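Putative histidinol-phosphate aminotransferase (Erwinia carotovora atroseptica, PDB 3LY1) binds pyridoxal-5'-phosphate and probably acts as an aminotransferase of the histidinol-phosphate aminotransferase subfamily, moving amino groups between substrates. Local coordinates at residues G76-I81 / G219-Y224; M175-E180 / I206-F211; G80-I85 / R237-E242; N51-L56 / S247-A252. One frame throughout, in Å; residues are numbered along the deposited sequence.

Interaction 1 (G76-I81 / G219-Y224). With PLP (pyridoxal-5'-phosphate), chain E; EDO (1,2-ethanediol), chain H.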
loop_
_atom_site.group_PDB
_atom_site.type_symbol
_atom_site.label_atom_id
_atom_site.label_comp_id
_atom_site.label_asym_id
_atom_site.label_seq_id
_atom_site.Cartn_x
_atom_site.Cartn_y
_atom_site.Cartn_z
ATOM N N GLY A 76 -4.522 -1.789 -4.060
ATOM C CA GLY A 76 -4.967 -2.978 -4.781
ATOM C C GLY A 76 -5.783 -3.900 -3.899
ATOM O O GLY A 76 -5.764 -3.770 -2.685
ATOM N N SER A 77 -6.474 -4.867 -4.498
ATOM C CA SER A 77 -7.195 -5.828 -3.711
ATOM C C SER A 77 -6.242 -6.848 -3.056
ATOM O O SER A 77 -6.666 -7.594 -2.147
ATOM C CB SER A 77 -8.298 -6.484 -4.567
ATOM O OG SER A 77 -7.753 -7.260 -5.624
ATOM N N SER A 78 -4.965 -6.887 -3.476
ATOM C CA SER A 78 -3.957 -7.755 -2.820
ATOM C C SER A 78 -3.932 -7.461 -1.312
ATOM O O SER A 78 -3.944 -8.381 -0.480
ATOM C CB SER A 78 -2.543 -7.557 -3.415
ATOM O OG SER A 78 -2.469 -7.795 -4.829
ATOM N N GLU A 79 -3.943 -6.182 -0.974
ATOM C CA GLU A 79 -3.941 -5.732 0.421
ATOM C C GLU A 79 -5.262 -5.975 1.137
ATOM O O GLU A 79 -5.267 -6.275 2.327
ATOM C CB GLU A 79 -3.466 -4.281 0.573
ATOM C CG GLU A 79 -1.958 -4.076 0.273
ATOM C CD GLU A 79 -0.988 -4.742 1.254
ATOM O OE1 GLU A 79 -1.386 -5.374 2.273
ATOM O OE2 GLU A 79 0.248 -4.606 1.012
ATOM N N GLY A 80 -6.350 -5.958 0.389
ATOM C CA GLY A 80 -7.675 -6.375 0.888
ATOM C C GLY A 80 -7.777 -7.821 1.295
ATOM O O GLY A 80 -8.322 -8.129 2.362
ATOM N N ILE A 81 -7.178 -8.708 0.499
ATOM C CA ILE A 81 -7.179 -10.124 0.817
ATOM C C ILE A 81 -6.392 -10.345 2.097
ATOM O O ILE A 81 -6.865 -11.034 3.004
ATOM C CB ILE A 81 -6.570 -10.991 -0.311
ATOM C CG1 ILE A 81 -7.357 -10.810 -1.609
ATOM C CG2 ILE A 81 -6.507 -12.470 0.161
ATOM C CD1 ILE A 81 -6.609 -11.248 -2.930
ATOM N N GLY A 219 -0.942 -0.913 -12.226
ATOM C CA GLY A 219 0.234 -0.279 -11.624
ATOM C C GLY A 219 -0.068 0.924 -10.755
ATOM O O GLY A 219 0.838 1.507 -10.201
HETATM N N MSE A 220 -1.324 1.316 -10.668
HETATM C CA MSE A 220 -1.735 2.440 -9.850
HETATM C C MSE A 220 -2.130 2.033 -8.421
HETATM O O MSE A 220 -2.197 2.887 -7.532
HETATM C CB MSE A 220 -2.857 3.197 -10.528
HETATM C CG MSE A 220 -2.455 3.881 -11.783
HETATM SE SE MSE A 220 -1.605 5.666 -11.461
HETATM C CE MSE A 220 0.274 5.072 -11.384
ATOM N N ARG A 221 -2.297 0.727 -8.175
ATOM C CA ARG A 221 -2.540 0.199 -6.839
ATOM C C ARG A 221 -3.755 0.835 -6.123
ATOM O O ARG A 221 -3.616 1.504 -5.093
ATOM C CB ARG A 221 -1.257 0.256 -5.972
ATOM C CG ARG A 221 0.035 -0.083 -6.737
ATOM C CD ARG A 221 -0.004 -1.457 -7.410
ATOM N NE ARG A 221 -0.355 -2.544 -6.468
ATOM C CZ ARG A 221 -1.338 -3.423 -6.649
ATOM N NH1 ARG A 221 -2.058 -3.396 -7.757
ATOM N NH2 ARG A 221 -1.580 -4.360 -5.734
ATOM N N VAL A 222 -4.941 0.607 -6.678
ATOM C CA VAL A 222 -6.175 1.047 -6.061
ATOM C C VAL A 222 -7.169 -0.094 -6.062
ATOM O O VAL A 222 -7.554 -0.584 -7.107
ATOM C CB VAL A 222 -6.799 2.300 -6.779
ATOM C CG1 VAL A 222 -7.958 2.871 -5.941
ATOM C CG2 VAL A 222 -5.739 3.401 -7.087
ATOM N N GLY A 223 -7.575 -0.528 -4.875
ATOM C CA GLY A 223 -8.666 -1.466 -4.733
ATOM C C GLY A 223 -9.455 -1.106 -3.497
ATOM O O GLY A 223 -9.194 -0.074 -2.870
ATOM N N TYR A 224 -10.444 -1.935 -3.158
ATOM C CA TYR A 224 -11.288 -1.662 -2.007
ATOM C C TYR A 224 -12.049 -2.915 -1.551
ATOM O O TYR A 224 -12.137 -3.921 -2.294
ATOM C CB TYR A 224 -12.251 -0.483 -2.254
ATOM C CG TYR A 224 -13.236 -0.669 -3.378
ATOM C CD1 TYR A 224 -12.859 -0.489 -4.696
ATOM C CD2 TYR A 224 -14.556 -1.025 -3.122
ATOM C CE1 TYR A 224 -13.762 -0.632 -5.734
ATOM C CE2 TYR A 224 -15.464 -1.207 -4.162
ATOM C CZ TYR A 224 -15.075 -0.991 -5.462
ATOM O OH TYR A 224 -15.990 -1.165 -6.475
HETATM N N1 PLP E . -7.831 -11.114 -6.961
HETATM C C2 PLP E . -7.647 -11.858 -8.109
HETATM C C2A PLP E . -8.619 -12.972 -8.410
HETATM C C3 PLP E . -6.551 -11.570 -8.923
HETATM O O3 PLP E . -6.360 -12.315 -10.042
HETATM C C4 PLP E . -5.661 -10.534 -8.565
HETATM C C4A PLP E . -4.550 -10.122 -9.496
HETATM O O4A PLP E . -3.845 -11.028 -9.910
HETATM C C5 PLP E . -5.859 -9.799 -7.391
HETATM C C6 PLP E . -6.958 -10.128 -6.596
HETATM C C5A PLP E . -4.928 -8.689 -6.953
HETATM O O4P PLP E . -4.854 -7.575 -7.861
HETATM P P PLP E . -4.578 -6.095 -7.331
HETATM O O1P PLP E . -3.723 -6.083 -6.103
HETATM O O2P PLP E . -5.972 -5.578 -7.096
HETATM O O3P PLP E . -3.915 -5.458 -8.542
HETATM C C1 EDO H . -14.726 0.043 -9.201
HETATM O O1 EDO H . -15.152 -1.314 -9.156
HETATM C C2 EDO H . -15.959 0.927 -9.294
HETATM O O2 EDO H . -16.362 0.967 -10.658
#
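Gly76 and Ser78, at the N-terminal end of helix 76-88, meet Arg221 and Gly223, at the entry to strand 223-226 of the central sheet, in a buried contact bridged largely by the cofactor phosphate. The two backbones come together at their glycines: Gly76 N lies 3.4 Å from Gly223 N, two donors that cannot bond to each other. Gly76 also runs over one face of the Arg221 guanidinium, while the phosphate and Ser78 OG sit at the edge of that group. The arginine chain is bent at chi2 (-57°) and chi3, which folds the guanidinium back to the phosphate. There NH1 donates to PLP O3P at 2.9 Å and NH2 to PLP O1P at 2.8 Å, the latter almost straight at 176°. This is the phosphate cup of a fold type I PLP enzyme, with the start of helix 76-88 supplying other donors. Ser77 N reaches PLP O2P at 2.7 Å and Ser77 OG the same oxygen at 2.9 Å; Ser78 N binds PLP O1P, shared with Arg221 NH2, at 3.0 Å, and Ser78 OG also donates to O1P, at a distance so short that its exact value is doubtful. The helix end and the guanidinium would probably both stabilise the negative charge of the phosphate. Thr210 and Ser212 add further hydroxyls, and Tyr48 of the second subunit reaches in from across the dimer. Ser78 OG is also bonded to Lys243 of that subunit.

Interaction 2 (M175-E180 / I206-F211). With PLP (pyridoxal-5'-phosphate), chain E.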
loop_
_atom_site.group_PDB
_atom_site.type_symbol
_atom_site.label_atom_id
_atom_site.label_comp_id
_atom_site.label_asym_id
_atom_site.label_seq_id
_atom_site.Cartn_x
_atom_site.Cartn_y
_atom_site.Cartn_z
HETATM N N MSE A 175 -17.080 -16.492 7.724
HETATM C CA MSE A 175 -16.964 -15.249 6.954
HETATM C C MSE A 175 -16.659 -15.620 5.509
HETATM O O MSE A 175 -15.761 -16.451 5.257
HETATM C CB MSE A 175 -15.841 -14.384 7.529
HETATM C CG MSE A 175 -15.475 -13.159 6.721
HETATM SE SE MSE A 175 -17.020 -11.976 6.601
HETATM C CE MSE A 175 -16.947 -11.046 8.234
ATOM N N PHE A 176 -17.379 -14.998 4.571
ATOM C CA PHE A 176 -17.216 -15.240 3.159
ATOM C C PHE A 176 -16.456 -14.056 2.601
ATOM O O PHE A 176 -16.854 -12.914 2.808
ATOM C CB PHE A 176 -18.573 -15.352 2.445
ATOM C CG PHE A 176 -19.318 -16.589 2.765
ATOM C CD1 PHE A 176 -20.125 -16.653 3.891
ATOM C CD2 PHE A 176 -19.181 -17.719 1.959
ATOM C CE1 PHE A 176 -20.782 -17.852 4.227
ATOM C CE2 PHE A 176 -19.836 -18.905 2.278
ATOM C CZ PHE A 176 -20.609 -18.991 3.414
ATOM N N ILE A 177 -15.354 -14.322 1.917
ATOM C CA ILE A 177 -14.658 -13.319 1.125
ATOM C C ILE A 177 -14.945 -13.634 -0.343
ATOM O O ILE A 177 -14.583 -14.701 -0.842
ATOM C CB ILE A 177 -13.135 -13.349 1.351
ATOM C CG1 ILE A 177 -12.748 -13.118 2.824
ATOM C CG2 ILE A 177 -12.422 -12.326 0.431
ATOM C CD1 ILE A 177 -11.287 -13.504 3.151
ATOM N N VAL A 178 -15.566 -12.691 -1.049
ATOM C CA VAL A 178 -15.929 -12.867 -2.432
ATOM C C VAL A 178 -15.133 -11.872 -3.263
ATOM O O VAL A 178 -15.247 -10.659 -3.063
ATOM C CB VAL A 178 -17.468 -12.668 -2.698
ATOM C CG1 VAL A 178 -17.830 -13.059 -4.121
ATOM C CG2 VAL A 178 -18.333 -13.455 -1.673
ATOM N N ASP A 179 -14.305 -12.405 -4.165
ATOM C CA ASP A 179 -13.305 -11.638 -4.910
ATOM C C ASP A 179 -13.797 -11.480 -6.331
ATOM O O ASP A 179 -13.754 -12.421 -7.121
ATOM C CB ASP A 179 -11.926 -12.350 -4.801
ATOM C CG ASP A 179 -10.783 -11.586 -5.466
ATOM O OD1 ASP A 179 -11.056 -10.660 -6.313
ATOM O OD2 ASP A 179 -9.583 -11.947 -5.150
ATOM N N GLU A 180 -14.287 -10.278 -6.648
ATOM C CA GLU A 180 -14.864 -10.003 -7.942
ATOM C C GLU A 180 -13.962 -9.129 -8.796
ATOM O O GLU A 180 -14.447 -8.289 -9.548
ATOM C CB GLU A 180 -16.235 -9.382 -7.750
ATOM C CG GLU A 180 -17.224 -10.358 -7.039
ATOM C CD GLU A 180 -18.673 -9.838 -6.908
ATOM O OE1 GLU A 180 -19.011 -8.718 -7.388
ATOM O OE2 GLU A 180 -19.484 -10.593 -6.313
ATOM N N ILE A 206 -17.416 -10.175 2.853
ATOM C CA ILE A 206 -16.435 -9.177 2.380
ATOM C C ILE A 206 -16.354 -9.325 0.838
ATOM O O ILE A 206 -16.011 -10.386 0.302
ATOM C CB ILE A 206 -15.017 -9.404 3.075
ATOM C CG1 ILE A 206 -15.118 -9.255 4.598
ATOM C CG2 ILE A 206 -13.912 -8.502 2.486
ATOM C CD1 ILE A 206 -13.942 -9.996 5.434
ATOM N N LEU A 207 -16.730 -8.269 0.140
ATOM C CA LEU A 207 -16.541 -8.152 -1.291
ATOM C C LEU A 207 -15.262 -7.401 -1.538
ATOM O O LEU A 207 -15.046 -6.308 -0.990
ATOM C CB LEU A 207 -17.689 -7.392 -1.916
ATOM C CG LEU A 207 -17.609 -6.973 -3.377
ATOM C CD1 LEU A 207 -17.383 -8.196 -4.287
ATOM C CD2 LEU A 207 -18.880 -6.240 -3.740
ATOM N N LEU A 208 -14.424 -7.962 -2.378
ATOM C CA LEU A 208 -13.178 -7.312 -2.770
ATOM C C LEU A 208 -13.251 -6.974 -4.239
ATOM O O LEU A 208 -13.652 -7.829 -5.082
ATOM C CB LEU A 208 -12.000 -8.218 -2.512
ATOM C CG LEU A 208 -11.711 -8.589 -1.059
ATOM C CD1 LEU A 208 -10.599 -9.554 -1.045
ATOM C CD2 LEU A 208 -11.441 -7.333 -0.135
ATOM N N LYS A 209 -12.851 -5.736 -4.525
ATOM C CA LYS A 209 -12.797 -5.238 -5.885
ATOM C C LYS A 209 -11.520 -4.440 -6.110
ATOM O O LYS A 209 -10.812 -4.075 -5.164
ATOM C CB LYS A 209 -14.072 -4.436 -6.238
ATOM C CG LYS A 209 -15.297 -5.369 -6.538
ATOM C CD LYS A 209 -16.551 -4.637 -7.007
ATOM C CE LYS A 209 -16.362 -4.067 -8.424
ATOM N NZ LYS A 209 -16.409 -5.127 -9.499
ATOM N N THR A 210 -11.186 -4.230 -7.380
ATOM C CA THR A 210 -9.918 -3.606 -7.764
ATOM C C THR A 210 -10.132 -2.745 -9.005
ATOM O O THR A 210 -11.035 -3.014 -9.761
ATOM C CB THR A 210 -8.830 -4.651 -8.042
ATOM O OG1 THR A 210 -7.578 -3.987 -8.302
ATOM C CG2 THR A 210 -9.218 -5.553 -9.203
ATOM N N PHE A 211 -9.300 -1.716 -9.185
ATOM C CA PHE A 211 -9.225 -0.933 -10.433
ATOM C C PHE A 211 -8.192 -1.508 -11.442
ATOM O O PHE A 211 -7.929 -0.916 -12.498
ATOM C CB PHE A 211 -8.896 0.518 -10.106
ATOM C CG PHE A 211 -10.059 1.316 -9.569
ATOM C CD1 PHE A 211 -10.435 1.270 -8.224
ATOM C CD2 PHE A 211 -10.779 2.115 -10.411
ATOM C CE1 PHE A 211 -11.517 2.031 -7.764
ATOM C CE2 PHE A 211 -11.853 2.895 -9.953
ATOM C CZ PHE A 211 -12.222 2.847 -8.630
HETATM N N1 PLP E . -7.831 -11.114 -6.961
HETATM C C2 PLP E . -7.647 -11.858 -8.109
HETATM C C2A PLP E . -8.619 -12.972 -8.410
HETATM C C3 PLP E . -6.551 -11.570 -8.923
HETATM O O3 PLP E . -6.360 -12.315 -10.042
HETATM C C4 PLP E . -5.661 -10.534 -8.565
HETATM C C4A PLP E . -4.550 -10.122 -9.496
HETATM O O4A PLP E . -3.845 -11.028 -9.910
HETATM C C5 PLP E . -5.859 -9.799 -7.391
HETATM C C6 PLP E . -6.958 -10.128 -6.596
HETATM C C5A PLP E . -4.928 -8.689 -6.953
HETATM O O4P PLP E . -4.854 -7.575 -7.861
HETATM P P PLP E . -4.578 -6.095 -7.331
HETATM O O1P PLP E . -3.723 -6.083 -6.103
HETATM O O2P PLP E . -5.972 -5.578 -7.096
HETATM O O3P PLP E . -3.915 -5.458 -8.542
HETATM O O HOH W 1 -18.501 -6.825 -9.033
#
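Ile206 pairs with Ile177, and Leu208 with Asp179, on neighbouring parallel strands of one beta-alpha-beta unit (strands 174-179 and 205-210, helix 195-199 between them) in the central sheet. The axes of segments 175-179 and 206-210 run 20° apart, and four backbone bonds alternate from Ile206 N to Phe176 O through to Glu180 N to Leu208 O. Toward helix 76-88 the side chains mesh: Ile177 CG2 slants against Leu208 CD1 at 3.6 Å, and the selenomethionine Met175 crosses Ile206 at about a right angle, its CG 3.7 Å from Ile206 CD1. On the face of Ile177 and Leu208 the Asp179 carboxylate, its CG anti to the backbone N (chi1 -176°), accepts a hydrogen bond from PLP N1 on OD2, 2.7 Å away; Tyr146 OH also bonds this oxygen. Further along strand 205-210, Thr210 OG1 donates to PLP O2P at 2.6 Å. On the face of Val178 and Leu207, the Glu180 side chain, from just past the strand end, crosses Leu207 at about a right angle, its CD 3.4 Å from Leu207 CD1, with its oxygens held by Ser193 and Ile194. Lys209 NZ pairs with Glu184, and one water also joins it to Glu180, 2.7 Å from Lys209 NZ and 2.6 Å from Glu180 OE1.

Interaction 3 (G80-I85 / R237-E242)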
loop_
_atom_site.group_PDB
_atom_site.type_symbol
_atom_site.label_atom_id
_atom_site.label_comp_id
_atom_site.label_asym_id
_atom_site.label_seq_id
_atom_site.Cartn_x
_atom_site.Cartn_y
_atom_site.Cartn_z
ATOM N N GLY A 80 -6.350 -5.958 0.389
ATOM C CA GLY A 80 -7.675 -6.375 0.888
ATOM C C GLY A 80 -7.777 -7.821 1.295
ATOM O O GLY A 80 -8.322 -8.129 2.362
ATOM N N ILE A 81 -7.178 -8.708 0.499
ATOM C CA ILE A 81 -7.179 -10.124 0.817
ATOM C C ILE A 81 -6.392 -10.345 2.097
ATOM O O ILE A 81 -6.865 -11.034 3.004
ATOM C CB ILE A 81 -6.570 -10.991 -0.311
ATOM C CG1 ILE A 81 -7.357 -10.810 -1.609
ATOM C CG2 ILE A 81 -6.507 -12.470 0.161
ATOM C CD1 ILE A 81 -6.609 -11.248 -2.930
ATOM N N ARG A 82 -5.203 -9.747 2.172
ATOM C CA ARG A 82 -4.384 -9.798 3.389
ATOM C C ARG A 82 -5.133 -9.312 4.620
ATOM O O ARG A 82 -5.215 -10.014 5.616
ATOM C CB ARG A 82 -3.051 -9.046 3.233
ATOM C CG ARG A 82 -2.129 -9.302 4.450
ATOM C CD ARG A 82 -0.873 -8.409 4.472
ATOM N NE ARG A 82 -1.255 -7.020 4.321
ATOM C CZ ARG A 82 -1.820 -6.283 5.262
ATOM N NH1 ARG A 82 -2.089 -6.768 6.491
ATOM N NH2 ARG A 82 -2.163 -5.061 4.969
ATOM N N ALA A 83 -5.725 -8.135 4.541
ATOM C CA ALA A 83 -6.413 -7.543 5.671
ATOM C C ALA A 83 -7.630 -8.362 6.113
ATOM O O ALA A 83 -7.849 -8.535 7.324
ATOM C CB ALA A 83 -6.831 -6.115 5.361
ATOM N N ALA A 84 -8.380 -8.882 5.134
ATOM C CA ALA A 84 -9.528 -9.721 5.400
ATOM C C ALA A 84 -9.094 -10.955 6.149
ATOM O O ALA A 84 -9.704 -11.299 7.158
ATOM C CB ALA A 84 -10.278 -10.082 4.114
ATOM N N ILE A 85 -8.029 -11.610 5.694
ATOM C CA ILE A 85 -7.538 -12.833 6.363
ATOM C C ILE A 85 -6.989 -12.512 7.760
ATOM O O ILE A 85 -7.298 -13.201 8.745
ATOM C CB ILE A 85 -6.447 -13.561 5.515
ATOM C CG1 ILE A 85 -6.995 -14.010 4.142
ATOM C CG2 ILE A 85 -5.802 -14.750 6.309
ATOM C CD1 ILE A 85 -8.017 -15.087 4.203
ATOM N N ARG A 237 -7.950 -2.328 10.950
ATOM C CA ARG A 237 -6.907 -2.445 11.944
ATOM C C ARG A 237 -5.647 -3.142 11.370
ATOM O O ARG A 237 -4.605 -3.124 12.003
ATOM C CB ARG A 237 -7.472 -3.131 13.200
ATOM C CG ARG A 237 -8.514 -2.242 13.940
ATOM C CD ARG A 237 -9.508 -3.009 14.835
ATOM N NE ARG A 237 -8.886 -3.585 16.010
ATOM C CZ ARG A 237 -8.656 -2.944 17.152
ATOM N NH1 ARG A 237 -8.997 -1.670 17.303
ATOM N NH2 ARG A 237 -8.062 -3.591 18.150
ATOM N N TYR A 238 -5.739 -3.696 10.155
ATOM C CA TYR A 238 -4.655 -4.445 9.515
ATOM C C TYR A 238 -4.107 -3.803 8.261
ATOM O O TYR A 238 -3.343 -4.430 7.515
ATOM C CB TYR A 238 -5.068 -5.904 9.302
ATOM C CG TYR A 238 -5.400 -6.508 10.627
ATOM C CD1 TYR A 238 -4.405 -6.942 11.484
ATOM C CD2 TYR A 238 -6.702 -6.558 11.072
ATOM C CE1 TYR A 238 -4.706 -7.440 12.739
ATOM C CE2 TYR A 238 -6.997 -7.038 12.331
ATOM C CZ TYR A 238 -5.996 -7.472 13.139
ATOM O OH TYR A 238 -6.321 -7.960 14.377
ATOM N N VAL A 239 -4.457 -2.532 8.058
ATOM C CA VAL A 239 -3.820 -1.671 7.051
ATOM C C VAL A 239 -3.403 -0.384 7.775
ATOM O O VAL A 239 -3.889 -0.101 8.886
ATOM C CB VAL A 239 -4.738 -1.350 5.843
ATOM C CG1 VAL A 239 -5.089 -2.627 5.089
ATOM C CG2 VAL A 239 -5.991 -0.587 6.285
ATOM N N ALA A 240 -2.453 0.340 7.192
ATOM C CA ALA A 240 -1.934 1.566 7.807
ATOM C C ALA A 240 -2.748 2.750 7.261
ATOM O O ALA A 240 -2.289 3.600 6.470
ATOM C CB ALA A 240 -0.424 1.727 7.558
ATOM N N GLY A 241 -3.994 2.770 7.681
ATOM C CA GLY A 241 -4.937 3.750 7.222
ATOM C C GLY A 241 -5.284 3.565 5.767
ATOM O O GLY A 241 -5.001 2.527 5.152
ATOM N N GLU A 242 -5.971 4.563 5.239
ATOM C CA GLU A 242 -6.298 4.612 3.831
ATOM C C GLU A 242 -5.464 5.745 3.247
ATOM O O GLU A 242 -5.837 6.911 3.330
ATOM C CB GLU A 242 -7.795 4.867 3.637
ATOM C CG GLU A 242 -8.670 3.689 4.076
ATOM C CD GLU A 242 -10.150 4.018 4.131
ATOM O OE1 GLU A 242 -10.562 4.678 5.124
ATOM O OE2 GLU A 242 -10.890 3.646 3.175
#
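Arg82 and Ala83 of helix 76-88 face Tyr238 and Val239, which lie in the loop between helices 229-235 and 246-255, at the dimer interface of this fold type I PLP enzyme. From its CB the Arg82 side chain leaves with CG anti to the backbone N (chi1 -171°) and stays extended to CD; the side chain also packs on Phe108 of helix 104-111. The chain then bends at chi3 (52°), bringing the guanidinium round toward the loop. NE goes to Glu79 OE1 in a salt bridge one turn back along the helix. At the tip both terminal nitrogens grip a single atom end-on: NH1 is 2.8 Å and NH2 2.9 Å from Tyr238 O. That oxygen lies in the guanidinium plane, and each N-H is bent to 145°, the price of sharing one acceptor. NH1 has a second partner, Glu86 OE2, which with Glu79 probably fixes the rotation of the group. Arg82 NH2 lies close to NH2 of Arg82 of the second subunit, and the two flanking glutamates probably offset the like charges. Beside the tip, Val239 CG1 lies 3.8 Å from Arg82 NH2. Next along the helix, Ala83 CB lies 4.3 Å from Tyr238 CB. After Val239 the loop makes an inverse gamma turn centred on Ala240, whose N bonds to Glu79 of the second subunit. The remaining apolar touch is Ala83 CB to Val239 CG1, at 3.9 Å.

Interaction 4 (N51-L56 / S247-A252)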
loop_
_atom_site.group_PDB
_atom_site.type_symbol
_atom_site.label_atom_id
_atom_site.label_comp_id
_atom_site.label_asym_id
_atom_site.label_seq_id
_atom_site.Cartn_x
_atom_site.Cartn_y
_atom_site.Cartn_z
ATOM N N ASN A 51 -8.093 14.637 1.443
ATOM C CA ASN A 51 -9.474 14.896 1.060
ATOM C C ASN A 51 -9.960 14.106 -0.165
ATOM O O ASN A 51 -11.130 13.710 -0.249
ATOM C CB ASN A 51 -9.701 16.376 0.802
ATOM C CG ASN A 51 -11.162 16.695 0.664
ATOM O OD1 ASN A 51 -11.928 16.577 1.631
ATOM N ND2 ASN A 51 -11.575 17.031 -0.538
ATOM N N GLU A 52 -9.046 13.864 -1.098
ATOM C CA GLU A 52 -9.351 13.140 -2.329
ATOM C C GLU A 52 -9.705 11.689 -2.010
ATOM O O GLU A 52 -10.580 11.110 -2.653
ATOM C CB GLU A 52 -8.156 13.221 -3.298
ATOM C CG GLU A 52 -7.874 14.649 -3.881
ATOM C CD GLU A 52 -7.119 15.619 -2.933
ATOM O OE1 GLU A 52 -6.597 15.211 -1.884
ATOM O OE2 GLU A 52 -7.047 16.833 -3.256
ATOM N N ILE A 53 -9.005 11.116 -1.030
ATOM C CA ILE A 53 -9.292 9.754 -0.533
ATOM C C ILE A 53 -10.680 9.680 0.101
ATOM O O ILE A 53 -11.411 8.709 -0.096
ATOM C CB ILE A 53 -8.209 9.289 0.401
ATOM C CG1 ILE A 53 -6.971 8.912 -0.437
ATOM C CG2 ILE A 53 -8.685 8.106 1.338
ATOM C CD1 ILE A 53 -5.649 8.767 0.376
ATOM N N LEU A 54 -11.045 10.704 0.861
ATOM C CA LEU A 54 -12.410 10.805 1.394
ATOM C C LEU A 54 -13.429 10.836 0.253
ATOM O O LEU A 54 -14.413 10.102 0.283
ATOM C CB LEU A 54 -12.559 12.011 2.360
ATOM C CG LEU A 54 -11.808 11.944 3.702
ATOM C CD1 LEU A 54 -11.999 13.240 4.502
ATOM C CD2 LEU A 54 -12.275 10.784 4.556
HETATM N N MSE A 55 -13.189 11.649 -0.776
HETATM C CA MSE A 55 -14.103 11.721 -1.897
HETATM C C MSE A 55 -14.257 10.389 -2.658
HETATM O O MSE A 55 -15.378 10.014 -3.062
HETATM C CB MSE A 55 -13.656 12.822 -2.872
HETATM C CG MSE A 55 -13.551 14.210 -2.253
HETATM SE SE MSE A 55 -15.233 14.966 -1.631
HETATM C CE MSE A 55 -15.003 14.817 0.305
ATOM N N LEU A 56 -13.155 9.704 -2.905
ATOM C CA LEU A 56 -13.183 8.383 -3.578
ATOM C C LEU A 56 -13.970 7.364 -2.745
ATOM O O LEU A 56 -14.772 6.617 -3.279
ATOM C CB LEU A 56 -11.764 7.859 -3.845
ATOM C CG LEU A 56 -11.613 6.531 -4.600
ATOM C CD1 LEU A 56 -12.395 6.559 -5.928
ATOM C CD2 LEU A 56 -10.144 6.202 -4.809
ATOM N N SER A 247 -1.865 9.905 -7.663
ATOM C CA SER A 247 -2.207 9.677 -9.067
ATOM C C SER A 247 -3.276 8.595 -9.180
ATOM O O SER A 247 -4.196 8.734 -9.954
ATOM C CB SER A 247 -0.974 9.279 -9.894
ATOM O OG SER A 247 -0.025 10.322 -9.858
ATOM N N GLY A 248 -3.142 7.531 -8.403
ATOM C CA GLY A 248 -4.133 6.489 -8.377
ATOM C C GLY A 248 -5.510 6.943 -7.925
ATOM O O GLY A 248 -6.505 6.563 -8.549
ATOM N N VAL A 249 -5.565 7.760 -6.867
ATOM C CA VAL A 249 -6.838 8.256 -6.339
ATOM C C VAL A 249 -7.530 9.138 -7.400
ATOM O O VAL A 249 -8.714 8.973 -7.693
ATOM C CB VAL A 249 -6.665 9.058 -5.036
ATOM C CG1 VAL A 249 -7.942 9.784 -4.690
ATOM C CG2 VAL A 249 -6.212 8.130 -3.888
ATOM N N ASP A 250 -6.788 10.063 -7.991
ATOM C CA ASP A 250 -7.369 10.945 -9.012
ATOM C C ASP A 250 -7.672 10.172 -10.314
ATOM O O ASP A 250 -8.635 10.495 -11.029
ATOM C CB ASP A 250 -6.442 12.128 -9.313
ATOM C CG ASP A 250 -6.523 13.262 -8.267
ATOM O OD1 ASP A 250 -7.312 13.173 -7.292
ATOM O OD2 ASP A 250 -5.815 14.281 -8.463
ATOM N N ALA A 251 -6.866 9.152 -10.641
ATOM C CA ALA A 251 -7.205 8.333 -11.803
ATOM C C ALA A 251 -8.467 7.526 -11.530
ATOM O O ALA A 251 -9.310 7.391 -12.402
ATOM C CB ALA A 251 -6.060 7.475 -12.226
ATOM N N ALA A 252 -8.609 6.973 -10.315
ATOM C CA ALA A 252 -9.812 6.206 -9.969
ATOM C C ALA A 252 -11.067 7.089 -10.022
ATOM O O ALA A 252 -12.096 6.652 -10.543
ATOM C CB ALA A 252 -9.675 5.505 -8.579
#
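Two carboxylates, of Glu52 and Asp250, are the flat groups here, and their planes stand 64° apart. They do not meet: Asp250 OD1 comes to rest beside the methylenes of Glu52, 3.8 Å from its CG, and stays 5.5 Å from Glu52 OE2. The bend of Glu52 at chi2 (79°) carries its acid group off from the second helix, while Asp250 is paired through OD2 with Lys44. The like charges are thus probably kept apart, at residues that are partly exposed. Alongside them, segments 51-56 and 247-252, on helices 50-63 and 246-255, pack with axes 9.7 Å apart at 36°, both in the large domain of the PLP-enzyme fold. Val249 is the residue that drives in, and its two methyls divide the work. CG1, anti to the backbone N, comes up to Glu52, 3.7 Å from its CB and close to its carbonyl oxygen; CG2 crosses Ile53 at about a right angle, 3.6 Å from its CG1. One turn on, Leu56 opens its fork over Ala252, whose CB lies 3.9 Å from both CD1 and CD2 of the leucine. Ile53 and Leu56 also rest on Leu73 of strand 71-74, tying the helix pair to the sheet edge. Since the grip comes from shape and from the exclusion of water rather than from directed bonds, the two helices are probably set by how the branched side chains interlock.

Overall arrangement
Interactions 1 and 2 lie in the core and both bind the cofactor: interaction 1 at the phosphate, interaction 2 at the pyridine nitrogen and, through Thr210, the phosphate too. They touch directly, since strands 205-210 and 223-226 are sheet neighbours, and Ile81 packs on Leu208. Interaction 3 shares helix 76-88 with interaction 1 but uses its later turns, replacing phosphate binding by a guanidinium-carbonyl grip at the subunit interface. Interaction 4, farthest from the centre of the chain, is mainly apolar, with two carboxylates at its partly exposed side; it meets interaction 1 where Val222 packs on Ala252. Directed bonds thus mark interactions 1 to 3, with apolar packing beside them in 2 and 3.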